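Local atomic coordinates of HicA3 Toxin (Yersinia pestis, PDB entry 4P78), a protein that acts as the toxin of a HicA-HicB toxin-antitoxin system, probably by binding and cleaving RNA, and is held in a complex with its HicB3 antitoxin. Residues C[8-13]-C[40-45]. Sequence-based numbering, arbitrary orientation.
Sequences KRLEDA and ITLPYP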
loop_
_atom_site.group_PDB
_atom_site.type_symbol
_atom_site.label_atom_id
_atom_site.label_comp_id
_atom_site.label_asym_id
_atom_site.label_seq_id
_atom_site.Cartn_x
_atom_site.Cartn_y
_atom_site.Cartn_z
ATOM N N LYS C 8 -26.374 -6.076 -12.370
ATOM C CA LYS C 8 -27.231 -6.531 -13.468
ATOM C C LYS C 8 -26.408 -7.076 -14.647
ATOM O O LYS C 8 -26.821 -8.030 -15.293
ATOM C CB LYS C 8 -28.177 -5.408 -13.889
ATOM C CG LYS C 8 -29.134 -5.017 -12.736
ATOM C CD LYS C 8 -29.572 -3.545 -12.766
ATOM C CE LYS C 8 -30.175 -3.129 -11.422
ATOM N NZ LYS C 8 -30.207 -1.642 -11.232
ATOM N N ARG C 9 -25.213 -6.537 -14.884
ATOM C CA ARG C 9 -24.334 -7.149 -15.881
ATOM C C ARG C 9 -23.855 -8.531 -15.434
ATOM O O ARG C 9 -23.682 -9.432 -16.263
ATOM C CB ARG C 9 -23.146 -6.240 -16.186
ATOM C CG ARG C 9 -23.536 -5.035 -17.027
ATOM C CD ARG C 9 -22.402 -4.047 -17.148
ATOM N NE ARG C 9 -22.815 -2.847 -17.866
ATOM C CZ ARG C 9 -22.836 -2.750 -19.187
ATOM N NH1 ARG C 9 -22.461 -3.785 -19.931
ATOM N NH2 ARG C 9 -23.230 -1.625 -19.765
ATOM N N LEU C 10 -23.665 -8.714 -14.130
ATOM C CA LEU C 10 -23.277 -10.024 -13.600
ATOM C C LEU C 10 -24.435 -11.030 -13.723
ATOM O O LEU C 10 -24.222 -12.214 -14.008
ATOM C CB LEU C 10 -22.812 -9.898 -12.144
ATOM C CG LEU C 10 -21.417 -9.272 -11.954
ATOM C CD1 LEU C 10 -21.186 -8.792 -10.535
ATOM C CD2 LEU C 10 -20.348 -10.287 -12.322
ATOM N N GLU C 11 -25.658 -10.550 -13.524
ATOM C CA GLU C 11 -26.838 -11.393 -13.681
ATOM C C GLU C 11 -27.006 -11.809 -15.135
ATOM O O GLU C 11 -27.366 -12.950 -15.416
ATOM C CB GLU C 11 -28.093 -10.675 -13.184
ATOM C CG GLU C 11 -28.166 -10.555 -11.673
ATOM C CD GLU C 11 -29.394 -9.787 -11.227
ATOM O OE1 GLU C 11 -29.762 -8.822 -11.929
ATOM O OE2 GLU C 11 -29.995 -10.156 -10.193
ATOM N N ASP C 12 -26.741 -10.887 -16.053
ATOM C CA ASP C 12 -26.756 -11.198 -17.478
ATOM C C ASP C 12 -25.764 -12.315 -17.817
ATOM O O ASP C 12 -25.957 -13.051 -18.777
ATOM C CB ASP C 12 -26.434 -9.952 -18.306
ATOM C CG ASP C 12 -27.558 -8.915 -18.276
ATOM O OD1 ASP C 12 -28.709 -9.277 -17.925
ATOM O OD2 ASP C 12 -27.285 -7.735 -18.608
ATOM N N ALA C 13 -24.703 -12.441 -17.023
ATOM C CA ALA C 13 -23.693 -13.460 -17.276
ATOM C C ALA C 13 -23.961 -14.727 -16.473
ATOM O O ALA C 13 -23.094 -15.608 -16.390
ATOM C CB ALA C 13 -22.294 -12.918 -16.968
ATOM N N ILE C 40 -18.494 -14.077 -5.852
ATOM C CA ILE C 40 -18.040 -12.719 -6.103
ATOM C C ILE C 40 -18.504 -11.838 -4.949
ATOM O O ILE C 40 -19.681 -11.842 -4.591
ATOM C CB ILE C 40 -18.546 -12.181 -7.451
ATOM C CG1 ILE C 40 -17.902 -12.983 -8.581
ATOM C CG2 ILE C 40 -18.217 -10.679 -7.607
ATOM C CD1 ILE C 40 -18.284 -12.536 -9.947
ATOM N N THR C 41 -17.557 -11.131 -4.331
ATOM C CA THR C 41 -17.868 -10.170 -3.277
ATOM C C THR C 41 -17.634 -8.752 -3.793
ATOM O O THR C 41 -16.509 -8.388 -4.169
ATOM C CB THR C 41 -17.014 -10.404 -1.989
ATOM O OG1 THR C 41 -17.216 -11.733 -1.497
ATOM C CG2 THR C 41 -17.393 -9.415 -0.905
ATOM N N LEU C 42 -18.706 -7.963 -3.809
ATOM C CA LEU C 42 -18.687 -6.583 -4.295
ATOM C C LEU C 42 -18.929 -5.564 -3.196
ATOM O O LEU C 42 -19.784 -5.771 -2.337
ATOM C CB LEU C 42 -19.760 -6.370 -5.366
ATOM C CG LEU C 42 -19.606 -7.039 -6.719
ATOM C CD1 LEU C 42 -20.826 -6.717 -7.584
ATOM C CD2 LEU C 42 -18.327 -6.513 -7.343
ATOM N N PRO C 43 -18.193 -4.440 -3.236
ATOM C CA PRO C 43 -18.552 -3.295 -2.390
ATOM C C PRO C 43 -19.886 -2.704 -2.852
ATOM O O PRO C 43 -20.133 -2.651 -4.055
ATOM C CB PRO C 43 -17.410 -2.300 -2.622
ATOM C CG PRO C 43 -16.911 -2.619 -3.999
ATOM C CD PRO C 43 -17.099 -4.125 -4.175
ATOM N N TYR C 44 -20.727 -2.251 -1.931
ATOM C CA TYR C 44 -22.040 -1.742 -2.329
ATOM C C TYR C 44 -22.583 -0.795 -1.258
ATOM O O TYR C 44 -22.420 -1.045 -0.062
ATOM C CB TYR C 44 -22.999 -2.929 -2.598
ATOM C CG TYR C 44 -24.485 -2.595 -2.622
ATOM C CD1 TYR C 44 -25.139 -2.298 -3.813
ATOM C CD2 TYR C 44 -25.226 -2.588 -1.449
ATOM C CE1 TYR C 44 -26.487 -1.992 -3.829
ATOM C CE2 TYR C 44 -26.569 -2.282 -1.452
ATOM C CZ TYR C 44 -27.193 -1.985 -2.637
ATOM O OH TYR C 44 -28.523 -1.683 -2.614
ATOM N N PRO C 45 -23.217 0.308 -1.678
ATOM C CA PRO C 45 -23.391 0.759 -3.062
ATOM C C PRO C 45 -22.316 1.765 -3.491
ATOM O O PRO C 45 -21.836 2.534 -2.661
ATOM C CB PRO C 45 -24.769 1.415 -3.024
ATOM C CG PRO C 45 -24.820 2.032 -1.629
ATOM C CD PRO C 45 -23.998 1.132 -0.733
#
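The buried core between helix 3-12 and strand 36-44, an outermost strand of the sheet within this chain, is where Leu10 meets Ile40 and Leu42. The contact is wholly apolar and made by methyl groups. Leu10 splits its two branches between the two strand residues. CD1 of Leu10 meets CD1 of Leu42 tip to tip at 3.6 Å. CD2 of Leu10 lies 3.9 Å from CD1 of Ile40, and these two side chains pass at a slant. The backbones stay well apart, with 9.5 Å between CA of Leu10 and CA of Ile40. Ile40 spans part of that gap with an extended chain. Its CD1 is anti to CA (chi2 -178°), which carries this methyl out to the leucine. The fold is the small alpha-beta-beta-beta-alpha domain of HicA toxins, with a double-stranded RNA-binding-like topology. Both helices pack on one face of its antiparallel sheet. Ile40 and Leu42 alternate with Thr41 along the strand, and both point their CB atoms to the helix, as Leu10 does to the strand. Ala61 of helix 51-61 touches Leu10 and Ile40, as does Trp15, while Leu6 and Ile7 pack on Leu42. Strand 27-33 pairs with one edge of strand 36-44. Thr41 also makes backbone hydrogen bonds to the HicB3 antitoxin chain, and its OG1 is hydrogen-bonded to His45 of that chain.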